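Putative ABC transporter subunit, substrate-binding component (Rhodopseudomonas palustris, PDB 4EVQ) binds 4-hydroxybenzoate and is probably the solute-binding component of an ABC transporter that takes up benzoate derivatives derived from lignin. Local coordinates at residues G15-Y29 against R54-A66. Numbering follows the deposited sequence. Where two conformers were deposited one is given.
Sequences GALKVGLLLPYSGTY and RSISFVKVDDESA. With PHB (p-hydroxybenzoic acid), chain H; ACT (acetate ion), chain G.
Asp-62 OD1 is gripped by two backbone N-H groups from opposite faces of its carboxylate: Tyr-25 N at 2.9 Å and, closing an Asx turn, Glu-64 N at 3.0 Å. The other oxygen, OD2, accepts the hydrogen bond of Ser-26 OG on its syn lone pair, OG to OD2 2.7 Å. With CG anti to the backbone N (chi1 -176°), the carboxylate reaches across to the loop that follows strand 17-23. Cut back to an alanine, this position would lose both oxygens, and Tyr-25 N, Glu-64 N and Ser-26 OG would probably be left without these partners, letting the two loops shift against each other. The Tyr-25 ring turns its edge to Asp-62 CA, and its CE2 lies 3.7 Å from Lys-60 CB; its hydroxyl bonds to Thr-37. A second Asx turn follows at once, where Ser-65 N donates to Asp-63 OD1 at 2.8 Å, while Asp-63 CB rests on Leu-22 CD1. Water 2 then ties Ser-65 OG to Ser-26 O and Tyr-29 N.

Behind these loops, eight backbone bonds run from Leu-17 to Asp-63 in parallel register. On the face toward helix 30-46, Phe-58 CD1 meets Leu-21 CG at 3.7 Å, and Ile-56 CG2 sits over the centre of the phenyl ring. At the far end Arg-54 NH2 donates to Gly-15 O at 2.9 Å, in the guanidinium plane, and NH1 continues to Gly-309 O.

Tyr-29, one face against the 4-hydroxybenzoate ring, brings the 24-29 loop to the ligand. Strands 17-23 and 54-62, parallel neighbours joined through helix 30-46, form a beta-alpha-beta crossover of a periplasmic binding protein lobe, with the loops at their C-terminal ends facing the cleft.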
loop_
_atom_site.group_PDB
_atom_site.type_symbol
_atom_site.label_atom_id
_atom_site.label_comp_id
_atom_site.label_asym_id
_atom_site.label_seq_id
_atom_site.Cartn_x
_atom_site.Cartn_y
_atom_site.Cartn_z
ATOM N N GLY A 15 -25.325 18.669 -7.358
ATOM C CA GLY A 15 -23.991 18.945 -7.866
ATOM C C GLY A 15 -23.108 17.698 -7.804
ATOM O O GLY A 15 -23.550 16.626 -7.374
ATOM N N ALA A 16 -21.865 17.820 -8.253
ATOM C CA ALA A 16 -20.921 16.707 -8.162
ATOM C C ALA A 16 -20.558 16.410 -6.698
ATOM O O ALA A 16 -20.529 17.307 -5.855
ATOM C CB ALA A 16 -19.683 17.011 -8.976
ATOM N N LEU A 17 -20.338 15.133 -6.393
ATOM C CA LEU A 17 -19.776 14.717 -5.112
ATOM C C LEU A 17 -18.310 15.123 -5.149
ATOM O O LEU A 17 -17.602 14.788 -6.106
ATOM C CB LEU A 17 -19.896 13.193 -4.993
ATOM C CG LEU A 17 -19.880 12.514 -3.635
ATOM C CD1 LEU A 17 -20.758 11.257 -3.693
ATOM C CD2 LEU A 17 -18.503 12.159 -3.241
ATOM N N LYS A 18 -17.849 15.854 -4.137
ATOM C CA LYS A 18 -16.467 16.324 -4.104
ATOM C C LYS A 18 -15.630 15.347 -3.314
ATOM O O LYS A 18 -15.789 15.181 -2.110
ATOM C CB LYS A 18 -16.347 17.724 -3.499
ATOM C CG LYS A 18 -17.133 18.770 -4.237
ATOM C CD LYS A 18 -16.915 20.131 -3.604
ATOM C CE LYS A 18 -15.531 20.665 -3.935
ATOM N NZ LYS A 18 -15.506 22.146 -3.629
ATOM N N VAL A 19 -14.734 14.702 -4.022
ATOM C CA VAL A 19 -13.844 13.703 -3.438
ATOM C C VAL A 19 -12.463 14.342 -3.343
ATOM O O VAL A 19 -11.820 14.650 -4.365
ATOM C CB VAL A 19 -13.841 12.429 -4.257
ATOM C CG1 VAL A 19 -12.865 11.424 -3.622
ATOM C CG2 VAL A 19 -15.228 11.802 -4.322
ATOM N N GLY A 20 -12.022 14.598 -2.121
ATOM C CA GLY A 20 -10.710 15.146 -1.905
ATOM C C GLY A 20 -9.661 14.072 -1.956
ATOM O O GLY A 20 -9.819 13.069 -1.271
ATOM N N LEU A 21 -8.639 14.263 -2.766
ATOM C CA LEU A 21 -7.559 13.294 -2.935
ATOM C C LEU A 21 -6.323 13.910 -2.439
ATOM O O LEU A 21 -5.804 14.849 -3.062
ATOM C CB LEU A 21 -7.331 12.878 -4.370
ATOM C CG LEU A 21 -8.409 12.228 -5.165
ATOM C CD1 LEU A 21 -7.822 11.664 -6.479
ATOM C CD2 LEU A 21 -8.993 11.090 -4.365
ATOM N N LEU A 22 -5.814 13.441 -1.325
ATOM C CA LEU A 22 -4.544 13.895 -0.788
ATOM C C LEU A 22 -3.518 12.827 -1.092
ATOM O O LEU A 22 -3.554 11.740 -0.498
ATOM C CB LEU A 22 -4.655 14.109 0.727
ATOM C CG LEU A 22 -3.417 14.653 1.440
ATOM C CD1 LEU A 22 -3.125 16.089 1.001
ATOM C CD2 LEU A 22 -3.506 14.569 2.980
ATOM N N LEU A 23 -2.646 13.105 -2.035
ATOM C CA LEU A 23 -1.719 12.102 -2.548
ATOM C C LEU A 23 -0.456 12.776 -2.963
ATOM O O LEU A 23 -0.462 13.992 -3.203
ATOM C CB LEU A 23 -2.320 11.341 -3.745
ATOM C CG LEU A 23 -3.478 10.380 -3.428
ATOM C CD1 LEU A 23 -4.121 9.943 -4.726
ATOM C CD2 LEU A 23 -2.928 9.194 -2.655
ATOM N N PRO A 24 0.633 12.000 -3.100
ATOM C CA PRO A 24 1.870 12.577 -3.636
ATOM C C PRO A 24 1.802 12.717 -5.141
ATOM O O PRO A 24 1.895 11.725 -5.853
ATOM C CB PRO A 24 2.939 11.597 -3.193
ATOM C CG PRO A 24 2.216 10.279 -3.083
ATOM C CD PRO A 24 0.820 10.612 -2.640
ATOM N N TYR A 25 1.663 13.950 -5.630
ATOM C CA TYR A 25 1.692 14.214 -7.074
ATOM C C TYR A 25 3.058 14.764 -7.487
ATOM O O TYR A 25 3.239 15.172 -8.622
ATOM C CB TYR A 25 0.573 15.181 -7.460
ATOM C CG TYR A 25 -0.804 14.533 -7.326
ATOM C CD1 TYR A 25 -1.188 13.519 -8.207
ATOM C CD2 TYR A 25 -1.722 14.904 -6.334
ATOM C CE1 TYR A 25 -2.417 12.886 -8.096
ATOM C CE2 TYR A 25 -2.968 14.259 -6.255
ATOM C CZ TYR A 25 -3.278 13.257 -7.150
ATOM O OH TYR A 25 -4.499 12.630 -7.066
ATOM N N SER A 26 3.958 14.900 -6.524
ATOM C CA SER A 26 5.330 15.287 -6.774
ATOM C C SER A 26 6.206 14.479 -5.842
ATOM O O SER A 26 5.738 13.865 -4.891
ATOM C CB SER A 26 5.542 16.794 -6.522
ATOM O OG SER A 26 5.318 17.099 -5.170
ATOM N N GLY A 27 7.504 14.520 -6.109
ATOM C CA GLY A 27 8.495 13.897 -5.273
ATOM C C GLY A 27 8.608 12.400 -5.458
ATOM O O GLY A 27 8.151 11.784 -6.451
ATOM N N THR A 28 9.211 11.797 -4.446
ATOM C CA THR A 28 9.679 10.439 -4.619
ATOM C C THR A 28 8.532 9.420 -4.837
ATOM O O THR A 28 8.686 8.411 -5.524
ATOM C CB THR A 28 10.576 10.041 -3.478
ATOM O OG1 THR A 28 11.375 8.902 -3.878
ATOM C CG2 THR A 28 9.799 9.628 -2.315
ATOM N N TYR A 29 7.356 9.719 -4.303
ATOM C CA TYR A 29 6.247 8.818 -4.441
ATOM C C TYR A 29 5.220 9.250 -5.491
ATOM O O TYR A 29 4.132 8.708 -5.570
ATOM C CB TYR A 29 5.605 8.625 -3.076
ATOM C CG TYR A 29 6.383 7.744 -2.088
ATOM C CD1 TYR A 29 7.231 6.739 -2.494
ATOM C CD2 TYR A 29 6.194 7.897 -0.724
ATOM C CE1 TYR A 29 7.845 5.909 -1.569
ATOM C CE2 TYR A 29 6.825 7.102 0.206
ATOM C CZ TYR A 29 7.650 6.093 -0.217
ATOM O OH TYR A 29 8.264 5.242 0.680
ATOM N N ARG A 54 -23.992 9.501 -8.489
ATOM C CA ARG A 54 -23.488 10.850 -8.337
ATOM C C ARG A 54 -22.294 11.101 -9.214
ATOM O O ARG A 54 -21.363 10.297 -9.242
ATOM C CB ARG A 54 -23.088 11.133 -6.896
ATOM C CG ARG A 54 -24.203 10.985 -5.874
ATOM C CD ARG A 54 -25.220 12.148 -5.967
ATOM N NE ARG A 54 -24.553 13.454 -5.907
ATOM C CZ ARG A 54 -24.284 14.116 -4.779
ATOM N NH1 ARG A 54 -24.614 13.599 -3.602
ATOM N NH2 ARG A 54 -23.665 15.297 -4.815
ATOM N N SER A 55 -22.309 12.224 -9.910
ATOM C CA SER A 55 -21.125 12.663 -10.628
ATOM C C SER A 55 -20.030 12.957 -9.628
ATOM O O SER A 55 -20.285 13.347 -8.487
ATOM C CB SER A 55 -21.413 13.912 -11.450
ATOM O OG SER A 55 -22.570 13.724 -12.253
ATOM N N ILE A 56 -18.790 12.766 -10.059
ATOM C CA ILE A 56 -17.663 12.881 -9.155
ATOM C C ILE A 56 -16.735 13.984 -9.607
ATOM O O ILE A 56 -16.409 14.099 -10.790
ATOM C CB ILE A 56 -16.843 11.569 -9.102
ATOM C CG1 ILE A 56 -17.723 10.363 -8.727
ATOM C CG2 ILE A 56 -15.594 11.711 -8.175
ATOM C CD1 ILE A 56 -18.348 10.416 -7.369
ATOM N N SER A 57 -16.343 14.822 -8.667
ATOM C CA SER A 57 -15.300 15.807 -8.917
ATOM C C SER A 57 -14.139 15.523 -7.959
ATOM O O SER A 57 -14.303 15.564 -6.747
ATOM C CB SER A 57 -15.861 17.212 -8.676
ATOM O OG SER A 57 -14.807 18.156 -8.621
ATOM N N PHE A 58 -12.953 15.280 -8.508
ATOM C CA PHE A 58 -11.773 15.011 -7.687
ATOM C C PHE A 58 -11.024 16.307 -7.449
ATOM O O PHE A 58 -10.663 17.017 -8.389
ATOM C CB PHE A 58 -10.835 13.994 -8.350
ATOM C CG PHE A 58 -11.370 12.580 -8.362
ATOM C CD1 PHE A 58 -11.514 11.867 -7.181
ATOM C CD2 PHE A 58 -11.698 11.958 -9.550
ATOM C CE1 PHE A 58 -12.000 10.582 -7.184
ATOM C CE2 PHE A 58 -12.196 10.647 -9.550
ATOM C CZ PHE A 58 -12.329 9.969 -8.378
ATOM N N VAL A 59 -10.793 16.612 -6.191
ATOM C CA VAL A 59 -10.017 17.758 -5.799
ATOM C C VAL A 59 -8.671 17.223 -5.375
ATOM O O VAL A 59 -8.536 16.639 -4.285
ATOM C CB VAL A 59 -10.691 18.516 -4.649
ATOM C CG1 VAL A 59 -9.868 19.720 -4.299
ATOM C CG2 VAL A 59 -12.143 18.888 -5.052
ATOM N N LYS A 60 -7.652 17.423 -6.205
ATOM C CA LYS A 60 -6.373 16.744 -6.010
ATOM C C LYS A 60 -5.357 17.661 -5.332
ATOM O O LYS A 60 -4.941 18.676 -5.909
ATOM C CB LYS A 60 -5.859 16.296 -7.370
ATOM C CG LYS A 60 -6.815 15.385 -8.116
ATOM C CD LYS A 60 -6.334 15.062 -9.514
ATOM C CE LYS A 60 -7.231 14.035 -10.168
ATOM N NZ LYS A 60 -6.749 13.715 -11.549
ATOM N N VAL A 61 -4.925 17.301 -4.136
ATOM C CA VAL A 61 -4.012 18.105 -3.335
ATOM C C VAL A 61 -2.735 17.305 -3.189
ATOM O O VAL A 61 -2.738 16.156 -2.740
ATOM C CB VAL A 61 -4.626 18.437 -1.963
ATOM C CG1 VAL A 61 -3.642 19.153 -1.065
ATOM C CG2 VAL A 61 -5.927 19.259 -2.151
ATOM N N ASP A 62 -1.628 17.904 -3.604
ATOM C CA ASP A 62 -0.330 17.304 -3.517
ATOM C C ASP A 62 0.254 17.393 -2.135
ATOM O O ASP A 62 0.578 18.477 -1.662
ATOM C CB ASP A 62 0.594 18.053 -4.464
ATOM C CG ASP A 62 1.994 17.438 -4.536
ATOM O OD1 ASP A 62 2.228 16.297 -4.036
ATOM O OD2 ASP A 62 2.862 18.108 -5.131
ATOM N N ASP A 63 0.411 16.231 -1.471
ATOM C CA ASP A 63 0.939 16.221 -0.111
ATOM C C ASP A 63 2.463 16.244 -0.039
ATOM O O ASP A 63 3.029 16.405 1.030
ATOM C CB ASP A 63 0.390 15.037 0.699
ATOM C CG ASP A 63 1.063 13.682 0.359
ATOM O OD1 ASP A 63 1.897 13.559 -0.508
ATOM O OD2 ASP A 63 0.753 12.694 1.025
ATOM N N GLU A 64 3.119 16.117 -1.187
ATOM C CA GLU A 64 4.591 16.157 -1.303
ATOM C C GLU A 64 5.313 15.113 -0.433
ATOM O O GLU A 64 6.490 15.254 -0.146
ATOM C CB GLU A 64 5.121 17.592 -0.989
ATOM C CG GLU A 64 4.457 18.678 -1.825
ATOM C CD GLU A 64 4.802 20.137 -1.443
ATOM O OE1 GLU A 64 5.548 20.382 -0.481
ATOM O OE2 GLU A 64 4.361 21.051 -2.175
ATOM N N SER A 65 4.578 14.108 0.038
ATOM C CA SER A 65 5.071 13.194 1.053
ATOM C C SER A 65 5.773 13.911 2.195
ATOM O O SER A 65 6.784 13.408 2.730
ATOM C CB SER A 65 5.918 12.085 0.467
ATOM O OG SER A 65 5.154 11.374 -0.492
ATOM N N ALA A 66 5.182 15.028 2.648
ATOM C CA ALA A 66 5.812 15.911 3.650
ATOM C C ALA A 66 4.955 16.030 4.896
ATOM O O ALA A 66 3.987 16.815 4.948
ATOM C CB ALA A 66 6.017 17.277 3.060
HETATM C "C1'" PHB H . 4.014 4.126 3.542
HETATM O "O1'" PHB H . 4.656 5.154 3.857
HETATM O "O2'" PHB H . 3.078 3.637 4.289
HETATM C C1 PHB H . 4.270 3.398 2.282
HETATM C C2 PHB H . 4.844 4.076 1.207
HETATM C C3 PHB H . 5.104 3.395 0.028
HETATM C C4 PHB H . 4.816 2.073 -0.063
HETATM C C5 PHB H . 4.225 1.385 0.981
HETATM C C6 PHB H . 3.974 2.063 2.136
HETATM O O4 PHB H . 5.065 1.393 -1.199
HETATM C C ACT G . 9.848 13.704 -0.905
HETATM O O ACT G . 10.966 14.160 -1.270
HETATM O OXT ACT G . 9.039 13.255 -1.780
HETATM C CH3 ACT G . 9.464 13.720 0.527
HETATM O O HOH W 1 -24.350 14.018 -8.856
HETATM O O HOH W 2 6.482 12.196 -2.791
#